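Local coordinates for protein farnesyltransferase, putative (Trypanosoma cruzi, PDB 3WCA) that probably catalyses the magnesium-dependent, NAD(P)H-consuming condensation of two farnesyl diphosphate molecules to squalene, the first step toward lanosterol, at residues 33-36 and 41-44; 43-48 and 280-285; 57-62 and 115-120. The protein carries 1 engineered substitution. One frame throughout, in Å; residues are numbered along the deposited sequence.

The three contacts lie within one all-helical fold, with contact 1 about 11 Å from contact 2 and 12 Å from contact 3, centre to centre, while contacts 2 and 3 are about 19 Å apart. Contacts 1 and 2 share Ala43 and Val44 on helix 40-45, which packs against helix 26-38 and helix 274-294. Helix 51-72 follows in the chain and meets helix 115-122 in contact 3, which is nested inside the long loop closed by contact 2. Ile46 touches both Leu35 and Cys58, and Phe42 stacks on Tyr61, so the contacts form one continuous apolar network. Phe42 and Tyr61 also extend it to the pocket of the bound farnesyl thiodiphosphate.

Contact 1. Residues 33-36 and 41-44; sequences DILQ and SFAV. With FPS (S-[(2E,6E)-3,7,11-trimethyldodeca-2,6,10-trienyl] trihydrogen thiodiphosphate), chain E.
Gln36 and Ala43 bring the two backbones closest, their CA atoms 5.2 Å apart, where the end of helix 26-38 passes the short helix 40-45 after a short break in the helix. Alanine suits this approach, because a single methyl can sit against the other backbone: Ala43 CB lies 3.7 Å from Gln36 CA and also 3.7 Å from Leu35 CG. With CG anti to the backbone N (chi1 169°), Leu35 extends over Ala43 and goes on to Phe42. Its CD1 methyl reaches the edge of the Phe42 ring, near the ring plane, 4.0 Å from CD2, the leucine side chain running roughly perpendicular to that of Phe42. Leu35 and Phe42 are buried, whereas exposed Gln36 contributes mainly its CA, with CB more distant at 4.4 Å from Ala43 CB. Phe42 also stacks on Tyr61 of helix 51-72. The bound thiodiphosphate approaches the first residues of helix 40-45: Ser41 CB is 3.6 Å from FPS O3A, and Phe42 CB is 3.6 Å from FPS O2A. Apolar packing thus joins the helices, while the N-terminal turn of helix 40-45 lies beside the anion, where its dipole may favour negative charge.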
loop_
_atom_site.group_PDB
_atom_site.type_symbol
_atom_site.label_atom_id
_atom_site.label_comp_id
_atom_site.label_asym_id
_atom_site.label_seq_id
_atom_site.Cartn_x
_atom_site.Cartn_y
_atom_site.Cartn_z
ATOM N N ASP A 33 -18.332 -7.116 5.963
ATOM C CA ASP A 33 -18.133 -7.381 7.383
ATOM C C ASP A 33 -16.731 -7.904 7.646
ATOM O O ASP A 33 -16.092 -7.528 8.628
ATOM C CB ASP A 33 -19.152 -8.401 7.885
ATOM C CG ASP A 33 -20.399 -7.754 8.443
ATOM O OD1 ASP A 33 -20.897 -6.779 7.833
ATOM O OD2 ASP A 33 -20.889 -8.231 9.491
ATOM N N ILE A 34 -16.242 -8.774 6.772
ATOM C CA ILE A 34 -14.913 -9.314 6.976
ATOM C C ILE A 34 -13.916 -8.204 6.665
ATOM O O ILE A 34 -12.887 -8.083 7.317
ATOM C CB ILE A 34 -14.676 -10.573 6.088
ATOM C CG1 ILE A 34 -13.528 -11.399 6.664
ATOM C CG2 ILE A 34 -14.383 -10.185 4.663
ATOM C CD1 ILE A 34 -13.885 -12.100 7.969
ATOM N N LEU A 35 -14.247 -7.375 5.682
ATOM C CA LEU A 35 -13.394 -6.259 5.297
ATOM C C LEU A 35 -13.145 -5.353 6.499
ATOM O O LEU A 35 -12.020 -4.938 6.764
ATOM C CB LEU A 35 -14.069 -5.449 4.194
ATOM C CG LEU A 35 -13.412 -4.111 3.872
ATOM C CD1 LEU A 35 -12.042 -4.365 3.298
ATOM C CD2 LEU A 35 -14.262 -3.327 2.897
ATOM N N GLN A 36 -14.213 -5.046 7.220
ATOM C CA GLN A 36 -14.131 -4.186 8.390
ATOM C C GLN A 36 -13.270 -4.767 9.509
ATOM O O GLN A 36 -12.618 -4.029 10.247
ATOM C CB GLN A 36 -15.543 -3.906 8.902
ATOM C CG GLN A 36 -15.629 -3.462 10.347
ATOM C CD GLN A 36 -17.022 -2.995 10.699
ATOM O OE1 GLN A 36 -17.438 -1.899 10.306
ATOM N NE2 GLN A 36 -17.767 -3.830 11.422
ATOM N N SER A 41 -8.766 0.355 8.223
ATOM C CA SER A 41 -8.312 1.493 7.431
ATOM C C SER A 41 -9.020 1.585 6.078
ATOM O O SER A 41 -9.744 2.542 5.802
ATOM C CB SER A 41 -6.801 1.399 7.207
ATOM O OG SER A 41 -6.331 2.483 6.420
ATOM N N PHE A 42 -8.798 0.578 5.242
ATOM C CA PHE A 42 -9.390 0.510 3.915
ATOM C C PHE A 42 -10.915 0.517 3.967
ATOM O O PHE A 42 -11.566 1.138 3.133
ATOM C CB PHE A 42 -8.932 -0.770 3.227
ATOM C CG PHE A 42 -9.128 -0.771 1.744
ATOM C CD1 PHE A 42 -8.320 0.011 0.927
ATOM C CD2 PHE A 42 -10.101 -1.577 1.160
ATOM C CE1 PHE A 42 -8.470 -0.008 -0.455
ATOM C CE2 PHE A 42 -10.263 -1.606 -0.222
ATOM C CZ PHE A 42 -9.446 -0.821 -1.034
ATOM N N ALA A 43 -11.470 -0.187 4.949
ATOM C CA ALA A 43 -12.915 -0.307 5.115
ATOM C C ALA A 43 -13.631 1.020 5.345
ATOM O O ALA A 43 -14.847 1.095 5.231
ATOM C CB ALA A 43 -13.243 -1.293 6.256
ATOM N N VAL A 44 -12.886 2.065 5.681
ATOM C CA VAL A 44 -13.503 3.359 5.886
ATOM C C VAL A 44 -13.437 4.096 4.565
ATOM O O VAL A 44 -14.435 4.621 4.072
ATOM C CB VAL A 44 -12.763 4.200 6.950
ATOM C CG1 VAL A 44 -13.388 5.584 7.033
ATOM C CG2 VAL A 44 -12.835 3.519 8.313
HETATM C C1 FPS E . -1.918 -2.548 3.534
HETATM S S1 FPS E . -3.595 -3.172 4.043
HETATM C C2 FPS E . -1.876 -2.347 1.988
HETATM C C3 FPS E . -1.245 -1.373 1.221
HETATM C C4 FPS E . -0.409 -0.245 1.783
HETATM C C5 FPS E . -1.430 -1.452 -0.277
HETATM C C6 FPS E . -2.811 -1.023 -0.862
HETATM C C7 FPS E . -2.526 -0.262 -2.139
HETATM C C8 FPS E . -3.355 0.568 -2.789
HETATM C C10 FPS E . -2.805 1.204 -4.080
HETATM C C9 FPS E . -4.778 0.895 -2.318
HETATM C C11 FPS E . -3.415 2.558 -4.362
HETATM C C12 FPS E . -3.235 2.881 -5.823
HETATM C C13 FPS E . -4.094 3.600 -6.580
HETATM C C14 FPS E . -5.403 4.200 -6.050
HETATM C C15 FPS E . -3.728 3.825 -8.045
HETATM P PA FPS E . -4.732 -1.620 4.809
HETATM O O1A FPS E . -4.756 -0.437 3.800
HETATM O O2A FPS E . -6.127 -2.152 5.019
HETATM O O3A FPS E . -4.380 -1.171 6.385
HETATM P PB FPS E . -2.975 -0.780 7.243
HETATM O O1B FPS E . -3.192 0.487 8.124
HETATM O O2B FPS E . -2.633 -1.960 8.222
HETATM O O3B FPS E . -1.807 -0.413 6.236
#

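Contact 2. Residues 43-48 and 280-285; sequences AVVIME and SAIPQV
Val45 fills the tight part of this contact, setting its two methyls against two successive residues of helix 274-294. CG1 is anti to the backbone N (chi1 -173°) and meets the Pro283 ring, 3.9 Å from CG and nearly as close to CD. The other methyl, CG2, lies 4.1 Å from Ile282 CG2, and here the side chains lie alongside, pointing opposite ways. Beta-branched Val45 and Ile282 suit such a place: both branch at CB, so apolar bulk stays close to its own backbone and fills the space between chains whose nearest CA atoms, Val45 and Ile282, are 7.3 Å apart. Both are buried. Proline contributes a compact apolar surface, and since its nitrogen carries no hydrogen, the helix is kinked at Pro283, with no bond from that nitrogen to the preceding turn.

The other side is looser and more polar. Glu48, in the 3-10 segment 46-48, is partly exposed and touches Ile282 only through the far end of the isoleucine. Glu48 CG, put beside the backbone N by chi1 (-69°), lies 4.1 Å from Ile282 CD1; the bend at chi2 then brings the carboxylate oxygen OE2 to about the same distance. Glutamate fits this margin because its methylenes can lie on a hydrocarbon while it still carries a charged end.

Around the contact, Phe316 of helix 309-318 packs on both Val45 and Ile282, Leu200 of helix 191-207 meets Pro283, and Ile46 turns to helix 51-72, so the junction lies within a bundle of helices.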
loop_
_atom_site.group_PDB
_atom_site.type_symbol
_atom_site.label_atom_id
_atom_site.label_comp_id
_atom_site.label_asym_id
_atom_site.label_seq_id
_atom_site.Cartn_x
_atom_site.Cartn_y
_atom_site.Cartn_z
ATOM N N ALA A 43 -11.470 -0.187 4.949
ATOM C CA ALA A 43 -12.915 -0.307 5.115
ATOM C C ALA A 43 -13.631 1.020 5.345
ATOM O O ALA A 43 -14.847 1.095 5.231
ATOM C CB ALA A 43 -13.243 -1.293 6.256
ATOM N N VAL A 44 -12.886 2.065 5.681
ATOM C CA VAL A 44 -13.503 3.359 5.886
ATOM C C VAL A 44 -13.437 4.096 4.565
ATOM O O VAL A 44 -14.435 4.621 4.072
ATOM C CB VAL A 44 -12.763 4.200 6.950
ATOM C CG1 VAL A 44 -13.388 5.584 7.033
ATOM C CG2 VAL A 44 -12.835 3.519 8.313
ATOM N N VAL A 45 -12.245 4.122 3.990
ATOM C CA VAL A 45 -12.024 4.820 2.740
ATOM C C VAL A 45 -12.864 4.266 1.602
ATOM O O VAL A 45 -13.353 5.019 0.765
ATOM C CB VAL A 45 -10.542 4.754 2.335
ATOM C CG1 VAL A 45 -10.298 5.624 1.126
ATOM C CG2 VAL A 45 -9.675 5.202 3.502
ATOM N N ILE A 46 -13.029 2.947 1.569
ATOM C CA ILE A 46 -13.794 2.323 0.514
ATOM C C ILE A 46 -15.239 2.836 0.478
ATOM O O ILE A 46 -15.889 2.791 -0.561
ATOM C CB ILE A 46 -13.786 0.782 0.668
ATOM C CG1 ILE A 46 -14.173 0.127 -0.660
ATOM C CG2 ILE A 46 -14.742 0.351 1.785
ATOM C CD1 ILE A 46 -14.288 -1.388 -0.582
ATOM N N MET A 47 -15.732 3.346 1.600
ATOM C CA MET A 47 -17.102 3.841 1.656
ATOM C C MET A 47 -17.326 5.099 0.825
ATOM O O MET A 47 -18.464 5.497 0.594
ATOM C CB MET A 47 -17.516 4.083 3.112
ATOM C CG MET A 47 -17.609 2.802 3.939
ATOM S SD MET A 47 -18.699 1.550 3.170
ATOM C CE MET A 47 -17.990 0.022 3.829
ATOM N N GLU A 48 -16.236 5.722 0.389
ATOM C CA GLU A 48 -16.285 6.920 -0.452
ATOM C C GLU A 48 -16.808 6.553 -1.846
ATOM O O GLU A 48 -17.351 7.395 -2.566
ATOM C CB GLU A 48 -14.882 7.517 -0.623
ATOM C CG GLU A 48 -14.256 8.152 0.626
ATOM C CD GLU A 48 -15.125 9.247 1.230
ATOM O OE1 GLU A 48 -15.845 9.931 0.473
ATOM O OE2 GLU A 48 -15.078 9.430 2.464
ATOM N N SER A 280 -9.221 7.663 -3.816
ATOM C CA SER A 280 -7.818 7.610 -4.244
ATOM C C SER A 280 -6.874 8.566 -3.509
ATOM O O SER A 280 -5.715 8.235 -3.238
ATOM C CB SER A 280 -7.727 7.895 -5.750
ATOM O OG SER A 280 -8.414 6.902 -6.512
ATOM N N ALA A 281 -7.390 9.742 -3.172
ATOM C CA ALA A 281 -6.614 10.787 -2.514
ATOM C C ALA A 281 -6.337 10.606 -1.033
ATOM O O ALA A 281 -5.220 10.835 -0.579
ATOM C CB ALA A 281 -7.294 12.128 -2.726
ATOM N N ILE A 282 -7.357 10.213 -0.284
ATOM C CA ILE A 282 -7.227 10.066 1.155
ATOM C C ILE A 282 -6.047 9.229 1.623
ATOM O O ILE A 282 -5.295 9.661 2.483
ATOM C CB ILE A 282 -8.551 9.550 1.754
ATOM C CG1 ILE A 282 -9.591 10.682 1.668
ATOM C CG2 ILE A 282 -8.353 9.056 3.190
ATOM C CD1 ILE A 282 -11.016 10.260 2.031
ATOM N N PRO A 283 -5.866 8.024 1.067
ATOM C CA PRO A 283 -4.729 7.218 1.511
ATOM C C PRO A 283 -3.394 7.898 1.175
ATOM O O PRO A 283 -2.434 7.805 1.944
ATOM C CB PRO A 283 -4.927 5.905 0.752
ATOM C CG PRO A 283 -6.457 5.839 0.592
ATOM C CD PRO A 283 -6.723 7.256 0.148
ATOM N N GLN A 284 -3.332 8.584 0.038
ATOM C CA GLN A 284 -2.108 9.266 -0.344
ATOM C C GLN A 284 -1.806 10.405 0.632
ATOM O O GLN A 284 -0.673 10.557 1.080
ATOM C CB GLN A 284 -2.203 9.825 -1.772
ATOM C CG GLN A 284 -2.394 8.774 -2.882
ATOM C CD GLN A 284 -1.271 7.760 -2.939
ATOM O OE1 GLN A 284 -0.107 8.092 -2.699
ATOM N NE2 GLN A 284 -1.606 6.519 -3.265
ATOM N N VAL A 285 -2.809 11.212 0.962
ATOM C CA VAL A 285 -2.576 12.310 1.895
ATOM C C VAL A 285 -2.158 11.760 3.274
ATOM O O VAL A 285 -1.300 12.331 3.944
ATOM C CB VAL A 285 -3.824 13.195 2.030
ATOM C CG1 VAL A 285 -3.597 14.260 3.092
ATOM C CG2 VAL A 285 -4.137 13.844 0.687
#

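Contact 3. Residues 57-62 and 115-120; sequences VCIFYL and THVTRA
Thr115 O is gripped twice at the start of helix 115-122, the helix that brings Val117 and Ala120 against Ile59 in this all-alpha isoprenoid synthase fold. Arg119 N donates the usual helical bond at 2.9 Å, and the hydroxyl of Thr118 adds another, with OG1 also 2.9 Å from Thr115 O. The OG1 donor stands at a C=O...donor angle of 115° and is tilted 29° from the carbonyl plane. This satisfies the hydroxyl of buried Thr118 within its own helix, on a side turned away from helix 51-72; the side chains that meet across the contact are all hydrocarbon.

The N-to-C directions of the short segments differ by 138°, closer to antiparallel than to parallel, and their axes are 10.1 Å apart at closest approach. Ile59 is the central residue, and its two branches have different partners. CG2 passes beside Val117 CG1 at 3.9 Å. Leu62, one turn along, adds its CB at 4.4 Å from the same Val117 CG1. The four touching residues are buried, as suits hydrocarbon side chains, and small Ala120 leaves room for the longer arm of isoleucine. Bent at chi2, that arm places Ile59 CD1 3.8 Å from Ala120 CB.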
loop_
_atom_site.group_PDB
_atom_site.type_symbol
_atom_site.label_atom_id
_atom_site.label_comp_id
_atom_site.label_asym_id
_atom_site.label_seq_id
_atom_site.Cartn_x
_atom_site.Cartn_y
_atom_site.Cartn_z
ATOM N N VAL A 57 -14.550 -3.222 -5.804
ATOM C CA VAL A 57 -13.318 -2.934 -5.082
ATOM C C VAL A 57 -13.252 -3.721 -3.770
ATOM O O VAL A 57 -12.185 -4.206 -3.384
ATOM C CB VAL A 57 -13.179 -1.424 -4.818
ATOM C CG1 VAL A 57 -12.090 -1.154 -3.799
ATOM C CG2 VAL A 57 -12.851 -0.721 -6.115
ATOM N N CYS A 58 -14.384 -3.873 -3.090
ATOM C CA CYS A 58 -14.386 -4.632 -1.843
ATOM C C CYS A 58 -14.013 -6.103 -2.055
ATOM O O CYS A 58 -13.274 -6.691 -1.260
ATOM C CB CYS A 58 -15.749 -4.566 -1.170
ATOM S SG CYS A 58 -15.870 -5.693 0.210
ATOM N N ILE A 59 -14.544 -6.696 -3.120
ATOM C CA ILE A 59 -14.262 -8.092 -3.437
ATOM C C ILE A 59 -12.816 -8.241 -3.902
ATOM O O ILE A 59 -12.149 -9.228 -3.588
ATOM C CB ILE A 59 -15.205 -8.605 -4.545
ATOM C CG1 ILE A 59 -16.650 -8.471 -4.084
ATOM C CG2 ILE A 59 -14.877 -10.061 -4.888
ATOM C CD1 ILE A 59 -16.892 -9.051 -2.697
ATOM N N PHE A 60 -12.362 -7.257 -4.673
ATOM C CA PHE A 60 -11.003 -7.205 -5.186
ATOM C C PHE A 60 -10.022 -7.240 -4.015
ATOM O O PHE A 60 -9.049 -8.005 -4.013
ATOM C CB PHE A 60 -10.824 -5.910 -5.977
ATOM C CG PHE A 60 -9.424 -5.666 -6.455
ATOM C CD1 PHE A 60 -8.653 -6.711 -6.969
ATOM C CD2 PHE A 60 -8.911 -4.365 -6.497
ATOM C CE1 PHE A 60 -7.391 -6.463 -7.532
ATOM C CE2 PHE A 60 -7.657 -4.105 -7.054
ATOM C CZ PHE A 60 -6.893 -5.163 -7.581
ATOM N N TYR A 61 -10.297 -6.403 -3.019
ATOM C CA TYR A 61 -9.472 -6.309 -1.828
ATOM C C TYR A 61 -9.447 -7.603 -1.027
ATOM O O TYR A 61 -8.404 -7.993 -0.514
ATOM C CB TYR A 61 -9.968 -5.172 -0.932
ATOM C CG TYR A 61 -9.301 -5.134 0.423
ATOM C CD1 TYR A 61 -8.131 -4.404 0.633
ATOM C CD2 TYR A 61 -9.818 -5.874 1.487
ATOM C CE1 TYR A 61 -7.488 -4.412 1.875
ATOM C CE2 TYR A 61 -9.186 -5.896 2.727
ATOM C CZ TYR A 61 -8.022 -5.166 2.917
ATOM O OH TYR A 61 -7.395 -5.226 4.143
ATOM N N LEU A 62 -10.586 -8.269 -0.900
ATOM C CA LEU A 62 -10.615 -9.499 -0.121
ATOM C C LEU A 62 -9.863 -10.634 -0.815
ATOM O O LEU A 62 -9.214 -11.454 -0.164
ATOM C CB LEU A 62 -12.055 -9.895 0.183
ATOM C CG LEU A 62 -12.772 -8.952 1.164
ATOM C CD1 LEU A 62 -14.253 -9.336 1.279
ATOM C CD2 LEU A 62 -12.099 -9.035 2.532
ATOM N N THR A 115 -16.271 -18.844 0.491
ATOM C CA THR A 115 -17.366 -19.032 -0.450
ATOM C C THR A 115 -18.121 -17.734 -0.720
ATOM O O THR A 115 -18.503 -17.449 -1.857
ATOM C CB THR A 115 -18.382 -20.059 0.071
ATOM O OG1 THR A 115 -17.696 -21.244 0.484
ATOM C CG2 THR A 115 -19.376 -20.417 -1.017
ATOM N N HIS A 116 -18.341 -16.945 0.326
ATOM C CA HIS A 116 -19.078 -15.696 0.166
ATOM C C HIS A 116 -18.435 -14.753 -0.829
ATOM O O HIS A 116 -19.124 -14.038 -1.546
ATOM C CB HIS A 116 -19.234 -14.983 1.505
ATOM C CG HIS A 116 -20.042 -15.748 2.502
ATOM N ND1 HIS A 116 -19.471 -16.435 3.550
ATOM C CD2 HIS A 116 -21.377 -15.950 2.599
ATOM C CE1 HIS A 116 -20.421 -17.029 4.253
ATOM N NE2 HIS A 116 -21.586 -16.751 3.696
ATOM N N VAL A 117 -17.108 -14.759 -0.868
ATOM C CA VAL A 117 -16.368 -13.894 -1.774
ATOM C C VAL A 117 -16.515 -14.344 -3.222
ATOM O O VAL A 117 -16.749 -13.530 -4.112
ATOM C CB VAL A 117 -14.860 -13.874 -1.421
ATOM C CG1 VAL A 117 -14.147 -12.841 -2.271
ATOM C CG2 VAL A 117 -14.675 -13.576 0.048
ATOM N N THR A 118 -16.365 -15.642 -3.464
ATOM C CA THR A 118 -16.485 -16.152 -4.827
ATOM C C THR A 118 -17.910 -15.995 -5.341
ATOM O O THR A 118 -18.117 -15.717 -6.524
ATOM C CB THR A 118 -16.062 -17.620 -4.918
ATOM O OG1 THR A 118 -16.830 -18.399 -3.995
ATOM C CG2 THR A 118 -14.582 -17.759 -4.598
ATOM N N ARG A 119 -18.895 -16.163 -4.465
ATOM C CA ARG A 119 -20.286 -15.999 -4.893
ATOM C C ARG A 119 -20.487 -14.557 -5.329
ATOM O O ARG A 119 -20.948 -14.290 -6.434
ATOM C CB ARG A 119 -21.265 -16.298 -3.759
ATOM C CG ARG A 119 -21.231 -17.709 -3.234
ATOM C CD ARG A 119 -22.481 -17.970 -2.421
ATOM N NE ARG A 119 -22.375 -19.180 -1.618
ATOM C CZ ARG A 119 -23.421 -19.898 -1.223
ATOM N NH1 ARG A 119 -24.652 -19.529 -1.566
ATOM N NH2 ARG A 119 -23.238 -20.978 -0.478
ATOM N N ALA A 120 -20.143 -13.634 -4.438
ATOM C CA ALA A 120 -20.266 -12.211 -4.719
ATOM C C ALA A 120 -19.518 -11.906 -6.009
ATOM O O ALA A 120 -19.961 -11.103 -6.831
ATOM C CB ALA A 120 -19.676 -11.407 -3.574
#